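Local atomic coordinates of Sqt1 (Chaetomium thermophilum, PDB entry 4ZOY), a protein that probably acts as a dedicated WD40-repeat chaperone in ribosome biogenesis, capturing a nascent ribosomal protein as it is being translated. Residues L159-L171 with Q181-C193. Sequence-based numbering, arbitrary orientation.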
ATOM      1  N   LEU A 159       7.131  -4.980   8.494  1.00 14.05           N
ATOM      2  CA  LEU A 159       6.751  -5.972   7.493  1.00 13.97           C
ATOM      3  C   LEU A 159       5.855  -7.031   8.108  1.00 15.92           C
ATOM      4  O   LEU A 159       5.856  -7.243   9.323  1.00 15.43           O
ATOM      5  CB  LEU A 159       7.993  -6.610   6.866  1.00 15.24           C
ATOM      6  CG  LEU A 159       8.892  -7.509   7.722  1.00 16.10           C
ATOM      7  CD1 LEU A 159       8.364  -8.939   7.865  1.00 19.05           C
ATOM      8  CD2 LEU A 159      10.296  -7.504   7.098  1.00 17.30           C
ATOM      9  N   GLY A 160       5.107  -7.720   7.259  1.00 13.97           N
ATOM     10  CA  GLY A 160       4.342  -8.874   7.680  1.00 14.08           C
ATOM     11  C   GLY A 160       4.717 -10.047   6.806  1.00 14.29           C
ATOM     12  O   GLY A 160       5.074  -9.850   5.643  1.00 15.83           O
ATOM     13  N   ALA A 161       4.640 -11.255   7.358  1.00 16.03           N
ATOM     14  CA  ALA A 161       5.150 -12.442   6.665  1.00 17.98           C
ATOM     15  C   ALA A 161       4.139 -13.580   6.560  1.00 17.12           C
ATOM     16  O   ALA A 161       3.074 -13.544   7.174  1.00 16.53           O
ATOM     17  CB  ALA A 161       6.416 -12.937   7.364  1.00 17.86           C
ATOM     18  N   SER A 162       4.494 -14.605   5.786  1.00 18.66           N
ATOM     19  CA  SER A 162       3.594 -15.729   5.533  1.00 18.84           C
ATOM     20  C   SER A 162       3.345 -16.589   6.772  1.00 18.50           C
ATOM     21  O   SER A 162       2.338 -17.305   6.836  1.00 20.69           O
ATOM     22  CB  SER A 162       4.141 -16.609   4.401  1.00 19.59           C
ATOM     23  OG  SER A 162       5.389 -17.191   4.745  1.00 22.64           O
ATOM     24  N   ASP A 163       4.242 -16.514   7.754  1.00 18.23           N
ATOM     25  CA  ASP A 163       4.044 -17.238   9.017  1.00 22.01           C
ATOM     26  C   ASP A 163       3.200 -16.447  10.016  1.00 21.08           C
ATOM     27  O   ASP A 163       3.016 -16.867  11.158  1.00 23.05           O
ATOM     28  CB  ASP A 163       5.393 -17.627   9.637  1.00 21.14           C
ATOM     29  CG  ASP A 163       6.244 -16.434  10.044  1.00 26.34           C
ATOM     30  OD1 ASP A 163       5.852 -15.273   9.808  1.00 19.88           O
ATOM     31  OD2 ASP A 163       7.345 -16.670  10.588  1.00 26.68           O
ATOM     32  N   GLY A 164       2.686 -15.299   9.581  1.00 18.19           N
ATOM     33  CA  GLY A 164       1.819 -14.502  10.424  1.00 18.23           C
ATOM     34  C   GLY A 164       2.573 -13.483  11.243  1.00 16.74           C
ATOM     35  O   GLY A 164       1.968 -12.652  11.907  1.00 17.77           O
ATOM     36  N   SER A 165       3.901 -13.547  11.205  1.00 16.50           N
ATOM     37  CA  SER A 165       4.689 -12.657  12.056  1.00 17.89           C
ATOM     38  C   SER A 165       4.767 -11.244  11.485  1.00 16.47           C
ATOM     39  O   SER A 165       4.630 -11.021  10.283  1.00 16.99           O
ATOM     40  CB  SER A 165       6.102 -13.224  12.293  1.00 17.54           C
ATOM     41  OG  SER A 165       6.925 -13.125  11.149  1.00 18.22           O
ATOM     42  N   VAL A 166       4.961 -10.292  12.389  1.00 15.49           N
ATOM     43  CA  VAL A 166       5.098  -8.897  12.042  1.00 15.12           C
ATOM     44  C   VAL A 166       6.363  -8.395  12.708  1.00 15.31           C
ATOM     45  O   VAL A 166       6.530  -8.547  13.921  1.00 17.71           O
ATOM     46  CB  VAL A 166       3.876  -8.087  12.490  1.00 15.22           C
ATOM     47  CG1 VAL A 166       4.119  -6.597  12.294  1.00 14.40           C
ATOM     48  CG2 VAL A 166       2.638  -8.555  11.726  1.00 15.16           C
ATOM     49  N   TRP A 167       7.261  -7.833  11.903  1.00 15.89           N
ATOM     50  CA  TRP A 167       8.552  -7.340  12.373  1.00 15.45           C
ATOM     51  C   TRP A 167       8.650  -5.838  12.177  1.00 17.15           C
ATOM     52  O   TRP A 167       8.229  -5.306  11.142  1.00 16.47           O
ATOM     53  CB  TRP A 167       9.690  -8.048  11.625  1.00 17.35           C
ATOM     54  CG  TRP A 167       9.737  -9.520  11.896  1.00 16.20           C
ATOM     55  CD1 TRP A 167       8.852 -10.468  11.455  1.00 18.64           C
ATOM     56  CD2 TRP A 167      10.714 -10.219  12.684  1.00 18.58           C
ATOM     57  NE1 TRP A 167       9.214 -11.705  11.929  1.00 20.70           N
ATOM     58  CE2 TRP A 167      10.355 -11.581  12.678  1.00 18.88           C
ATOM     59  CE3 TRP A 167      11.858  -9.821  13.385  1.00 20.22           C
ATOM     60  CZ2 TRP A 167      11.097 -12.554  13.358  1.00 20.90           C
ATOM     61  CZ3 TRP A 167      12.598 -10.791  14.054  1.00 22.11           C
ATOM     62  CH2 TRP A 167      12.214 -12.137  14.032  1.00 21.55           C
ATOM     63  N   VAL A 168       9.204  -5.146  13.167  1.00 15.08           N
ATOM     64  CA  VAL A 168       9.492  -3.731  13.037  1.00 13.73           C
ATOM     65  C   VAL A 168      10.992  -3.520  13.203  1.00 16.29           C
ATOM     66  O   VAL A 168      11.562  -3.936  14.209  1.00 15.95           O
ATOM     67  CB  VAL A 168       8.714  -2.889  14.079  1.00 13.03           C
ATOM     68  CG1 VAL A 168       9.026  -1.418  13.902  1.00 14.36           C
ATOM     69  CG2 VAL A 168       7.205  -3.152  13.954  1.00 17.58           C
ATOM     70  N   PHE A 169      11.619  -2.907  12.202  1.00 16.00           N
ATOM     71  CA  PHE A 169      13.062  -2.687  12.206  1.00 14.40           C
ATOM     72  C   PHE A 169      13.359  -1.212  12.167  1.00 15.58           C
ATOM     73  O   PHE A 169      12.628  -0.444  11.533  1.00 16.74           O
ATOM     74  CB  PHE A 169      13.745  -3.329  10.989  1.00 17.46           C
ATOM     75  CG  PHE A 169      13.554  -4.801  10.875  1.00 16.29           C
ATOM     76  CD1 PHE A 169      14.382  -5.676  11.565  1.00 19.47           C
ATOM     77  CD2 PHE A 169      12.563  -5.330  10.049  1.00 15.97           C
ATOM     78  CE1 PHE A 169      14.219  -7.056  11.451  1.00 20.99           C
ATOM     79  CE2 PHE A 169      12.397  -6.697   9.930  1.00 18.33           C
ATOM     80  CZ  PHE A 169      13.225  -7.571  10.633  1.00 20.05           C
ATOM     81  N   THR A 170      14.464  -0.812  12.794  1.00 15.82           N
ATOM     82  CA  THR A 170      14.947   0.545  12.614  1.00 17.86           C
ATOM     83  C   THR A 170      16.340   0.499  11.990  1.00 17.99           C
ATOM     84  O   THR A 170      17.179  -0.303  12.390  1.00 19.90           O
ATOM     85  CB  THR A 170      14.938   1.327  13.939  1.00 21.62           C
ATOM     86  OG1 THR A 170      13.573   1.565  14.306  1.00 23.78           O
ATOM     87  CG2 THR A 170      15.618   2.664  13.771  1.00 21.95           C
ATOM     88  N   LEU A 171      16.536   1.338  10.978  1.00 17.62           N
ATOM     89  CA  LEU A 171      17.761   1.355  10.186  1.00 17.92           C
ATOM     90  C   LEU A 171      18.619   2.490  10.724  1.00 23.54           C
ATOM     91  O   LEU A 171      18.370   3.661  10.449  1.00 22.56           O
ATOM     92  CB  LEU A 171      17.429   1.515   8.693  1.00 17.36           C
ATOM     93  CG  LEU A 171      16.416   0.456   8.226  1.00 23.06           C
ATOM     94  CD1 LEU A 171      16.154   0.531   6.725  1.00 24.43           C
ATOM     95  CD2 LEU A 171      16.838  -0.960   8.615  1.00 22.98           C
ATOM     96  N   GLN A 181      18.506  -2.685  13.645  1.00 24.60           N
ATOM     97  CA  GLN A 181      17.764  -2.905  14.911  1.00 26.36           C
ATOM     98  C   GLN A 181      16.431  -3.579  14.746  1.00 21.99           C
ATOM     99  O   GLN A 181      15.606  -3.155  13.938  1.00 20.47           O
ATOM    100  CB  GLN A 181      17.504  -1.568  15.619  1.00 30.09           C
ATOM    101  CG  GLN A 181      18.600  -1.077  16.384  1.00 32.61           C
ATOM    102  CD  GLN A 181      18.496   0.428  16.540  1.00 33.57           C
ATOM    103  OE1 GLN A 181      18.322   1.202  15.501  1.00 42.65           O
ATOM    104  NE2 GLN A 181      18.586   0.883  17.801  1.00 34.70           N
ATOM    105  N   ILE A 182      16.176  -4.547  15.603  1.00 18.83           N
ATOM    106  CA  ILE A 182      14.846  -5.082  15.739  1.00 20.22           C
ATOM    107  C   ILE A 182      14.080  -4.370  16.859  1.00 21.14           C
ATOM    108  O   ILE A 182      14.419  -4.510  18.039  1.00 22.32           O
ATOM    109  CB  ILE A 182      14.904  -6.561  16.022  1.00 23.50           C
ATOM    110  CG1 ILE A 182      15.723  -7.265  14.939  1.00 27.68           C
ATOM    111  CG2 ILE A 182      13.513  -7.122  16.139  1.00 24.15           C
ATOM    112  CD1 ILE A 182      15.744  -8.754  15.118  1.00 31.58           C
ATOM    113  N   VAL A 183      13.053  -3.602  16.499  1.00 15.83           N
ATOM    114  CA  VAL A 183      12.220  -2.916  17.492  1.00 15.48           C
ATOM    115  C   VAL A 183      11.180  -3.859  18.089  1.00 17.24           C
ATOM    116  O   VAL A 183      10.970  -3.884  19.309  1.00 17.33           O
ATOM    117  CB  VAL A 183      11.524  -1.710  16.864  1.00 16.60           C
ATOM    118  CG1 VAL A 183      10.660  -0.980  17.893  1.00 15.80           C
ATOM    119  CG2 VAL A 183      12.552  -0.771  16.252  1.00 18.58           C
ATOM    120  N   GLN A 184      10.519  -4.625  17.223  1.00 16.00           N
ATOM    121  CA  GLN A 184       9.521  -5.609  17.632  1.00 17.75           C
ATOM    122  C   GLN A 184       9.512  -6.809  16.711  1.00 17.21           C
ATOM    123  O   GLN A 184       9.819  -6.690  15.524  1.00 17.27           O
ATOM    124  CB  GLN A 184       8.107  -5.011  17.630  1.00 19.57           C
ATOM    125  CG  GLN A 184       7.895  -3.798  18.489  1.00 20.59           C
ATOM    126  CD  GLN A 184       7.757  -4.117  19.963  1.00 19.54           C
ATOM    127  OE1 GLN A 184       7.789  -5.276  20.374  1.00 21.51           O
ATOM    128  NE2 GLN A 184       7.579  -3.078  20.768  1.00 19.64           N
ATOM    129  N   SER A 185       9.146  -7.958  17.266  1.00 17.69           N
ATOM    130  CA  SER A 185       8.821  -9.134  16.471  1.00 18.61           C
ATOM    131  C   SER A 185       7.603  -9.783  17.110  1.00 23.49           C
ATOM    132  O   SER A 185       7.668 -10.282  18.237  1.00 25.05           O
ATOM    133  CB  SER A 185       9.993 -10.116  16.389  1.00 22.30           C
ATOM    134  OG  SER A 185      10.315 -10.635  17.671  1.00 25.20           O
ATOM    135  N   TYR A 186       6.486  -9.744  16.395  1.00 17.84           N
ATOM    136  CA  TYR A 186       5.210 -10.227  16.906  1.00 17.85           C
ATOM    137  C   TYR A 186       4.780 -11.508  16.223  1.00 18.31           C
ATOM    138  O   TYR A 186       4.962 -11.655  15.011  1.00 18.19           O
ATOM    139  CB  TYR A 186       4.113  -9.197  16.691  1.00 17.31           C
ATOM    140  CG  TYR A 186       4.325  -7.854  17.331  1.00 16.36           C
ATOM    141  CD1 TYR A 186       4.230  -7.694  18.711  1.00 17.20           C
ATOM    142  CD2 TYR A 186       4.569  -6.729  16.552  1.00 16.51           C
ATOM    143  CE1 TYR A 186       4.403  -6.451  19.295  1.00 19.16           C
ATOM    144  CE2 TYR A 186       4.738  -5.491  17.123  1.00 17.12           C
ATOM    145  CZ  TYR A 186       4.646  -5.354  18.497  1.00 17.20           C
ATOM    146  OH  TYR A 186       4.802  -4.105  19.052  1.00 18.08           O
ATOM    147  N   PHE A 187       4.184 -12.417  16.990  1.00 19.21           N
ATOM    148  CA  PHE A 187       3.771 -13.717  16.483  1.00 18.23           C
ATOM    149  C   PHE A 187       2.354 -14.043  16.916  1.00 22.16           C
ATOM    150  O   PHE A 187       2.069 -15.144  17.393  1.00 26.69           O
ATOM    151  CB  PHE A 187       4.746 -14.802  16.964  1.00 21.36           C
ATOM    152  CG  PHE A 187       6.174 -14.506  16.621  1.00 18.91           C
ATOM    153  CD1 PHE A 187       6.679 -14.832  15.374  1.00 25.05           C
ATOM    154  CD2 PHE A 187       7.001 -13.878  17.534  1.00 22.83           C
ATOM    155  CE1 PHE A 187       7.990 -14.542  15.046  1.00 25.88           C
ATOM    156  CE2 PHE A 187       8.316 -13.588  17.211  1.00 27.52           C
ATOM    157  CZ  PHE A 187       8.806 -13.918  15.965  1.00 25.26           C
ATOM    158  N   LEU A 188       1.458 -13.085  16.738  1.00 18.68           N
ATOM    159  CA  LEU A 188       0.081 -13.238  17.192  1.00 20.30           C
ATOM    160  C   LEU A 188      -0.835 -13.830  16.120  1.00 21.17           C
ATOM    161  O   LEU A 188      -1.666 -14.678  16.435  1.00 21.92           O
ATOM    162  CB  LEU A 188      -0.468 -11.897  17.685  1.00 20.98           C
ATOM    163  CG  LEU A 188       0.245 -11.341  18.925  1.00 21.40           C
ATOM    164  CD1 LEU A 188      -0.416 -10.070  19.414  1.00 23.85           C
ATOM    165  CD2 LEU A 188       0.292 -12.379  20.034  1.00 25.51           C
ATOM    166  N   HIS A 189      -0.707 -13.389  14.865  1.00 18.66           N
ATOM    167  CA  HIS A 189      -1.457 -14.031  13.780  1.00 18.49           C
ATOM    168  C   HIS A 189      -1.030 -15.491  13.663  1.00 20.10           C
ATOM    169  O   HIS A 189       0.137 -15.800  13.882  1.00 21.31           O
ATOM    170  CB  HIS A 189      -1.225 -13.351  12.431  1.00 17.13           C
ATOM    171  CG  HIS A 189      -1.650 -11.915  12.362  1.00 17.61           C
ATOM    172  ND1 HIS A 189      -2.928 -11.487  12.641  1.00 16.23           N
ATOM    173  CD2 HIS A 189      -0.964 -10.817  11.969  1.00 15.38           C
ATOM    174  CE1 HIS A 189      -3.007 -10.181  12.444  1.00 15.11           C
ATOM    175  NE2 HIS A 189      -1.827  -9.752  12.034  1.00 16.06           N
ATOM    176  N   THR A 190      -1.960 -16.367  13.290  1.00 19.93           N
ATOM    177  CA  THR A 190      -1.659 -17.797  13.142  1.00 19.92           C
ATOM    178  C   THR A 190      -1.696 -18.259  11.686  1.00 28.50           C
ATOM    179  O   THR A 190      -1.465 -19.433  11.395  1.00 26.80           O
ATOM    180  CB  THR A 190      -2.637 -18.683  13.960  1.00 23.37           C
ATOM    181  OG1 THR A 190      -3.922 -18.715  13.326  1.00 24.25           O
ATOM    182  CG2 THR A 190      -2.783 -18.164  15.376  1.00 25.39           C
ATOM    183  N   GLY A 191      -2.002 -17.338  10.780  1.00 21.68           N
ATOM    184  CA  GLY A 191      -1.923 -17.588   9.354  1.00 23.43           C
ATOM    185  C   GLY A 191      -1.239 -16.396   8.708  1.00 21.85           C
ATOM    186  O   GLY A 191      -0.919 -15.429   9.397  1.00 20.14           O
ATOM    187  N   PRO A 192      -1.024 -16.448   7.384  1.00 19.63           N
ATOM    188  CA  PRO A 192      -0.328 -15.370   6.670  1.00 18.19           C
ATOM    189  C   PRO A 192      -0.826 -13.977   7.045  1.00 15.52           C
ATOM    190  O   PRO A 192      -2.031 -13.733   7.123  1.00 18.40           O
ATOM    191  CB  PRO A 192      -0.632 -15.672   5.204  1.00 20.01           C
ATOM    192  CG  PRO A 192      -0.768 -17.171   5.176  1.00 19.45           C
ATOM    193  CD  PRO A 192      -1.416 -17.546   6.480  1.00 19.67           C
ATOM    194  N   CYS A 193       0.116 -13.079   7.306  1.00 16.30           N
ATOM    195  CA  CYS A 193      -0.212 -11.687   7.565  1.00 16.74           C
ATOM    196  C   CYS A 193      -0.296 -10.954   6.232  1.00 15.69           C
ATOM    197  O   CYS A 193       0.707 -10.799   5.528  1.00 16.92           O
ATOM    198  CB  CYS A 193       0.830 -11.049   8.478  1.00 16.22           C
ATOM    199  SG  CYS A 193       0.495  -9.301   8.806  1.00 15.62           S
TER
HETATM  200  O   HOH W   1       2.970 -15.791  13.786  1.00 24.77           O
HETATM  201  O   HOH W   2       1.480 -11.307  14.411  1.00 17.28           O
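Ser185 CB lies over one face of the Trp167 indole, 3.5 Å from the centroid of its six-membered ring in a CH-pi contact, while Ile182 CD1 and Ser165 OG meet the edge in plane. Phe187 approaches obliquely, its ring plane at 90° to the indole and its CZ 3.7 Å from Trp167 CZ2. The setting exemplifies how a WD40 beta-propeller blade is finished: strands 166-171 and 180-186 form its outer antiparallel hairpin, and the chain then runs on through 187-192 into the next blade. With CG beside the backbone N (chi1 -64°), Trp167 turns its NE1 to Ser165 OG, which passes the link on to Asp163 OD1. Replacing the indole by an alanine here would probably strip Ser185 CB, Ile182 CD1 and Phe187 CZ of their shared apolar surface and deprive Ser165 OG of its N-H donor, though not of Asp163 OD1. A classic beta bulge interrupts the ladder where Val183 N and Gln184 N both bond to Val168 O. On the sheet's other face, Val166 CG2 touches Cys193 SG at 3.7 Å, near His189, whose ring nitrogens bond to Thr207 and Ser213 of the following blade. Beyond the strands, a water donates to both Asp163 O and His189 O, 2.8 Å from each.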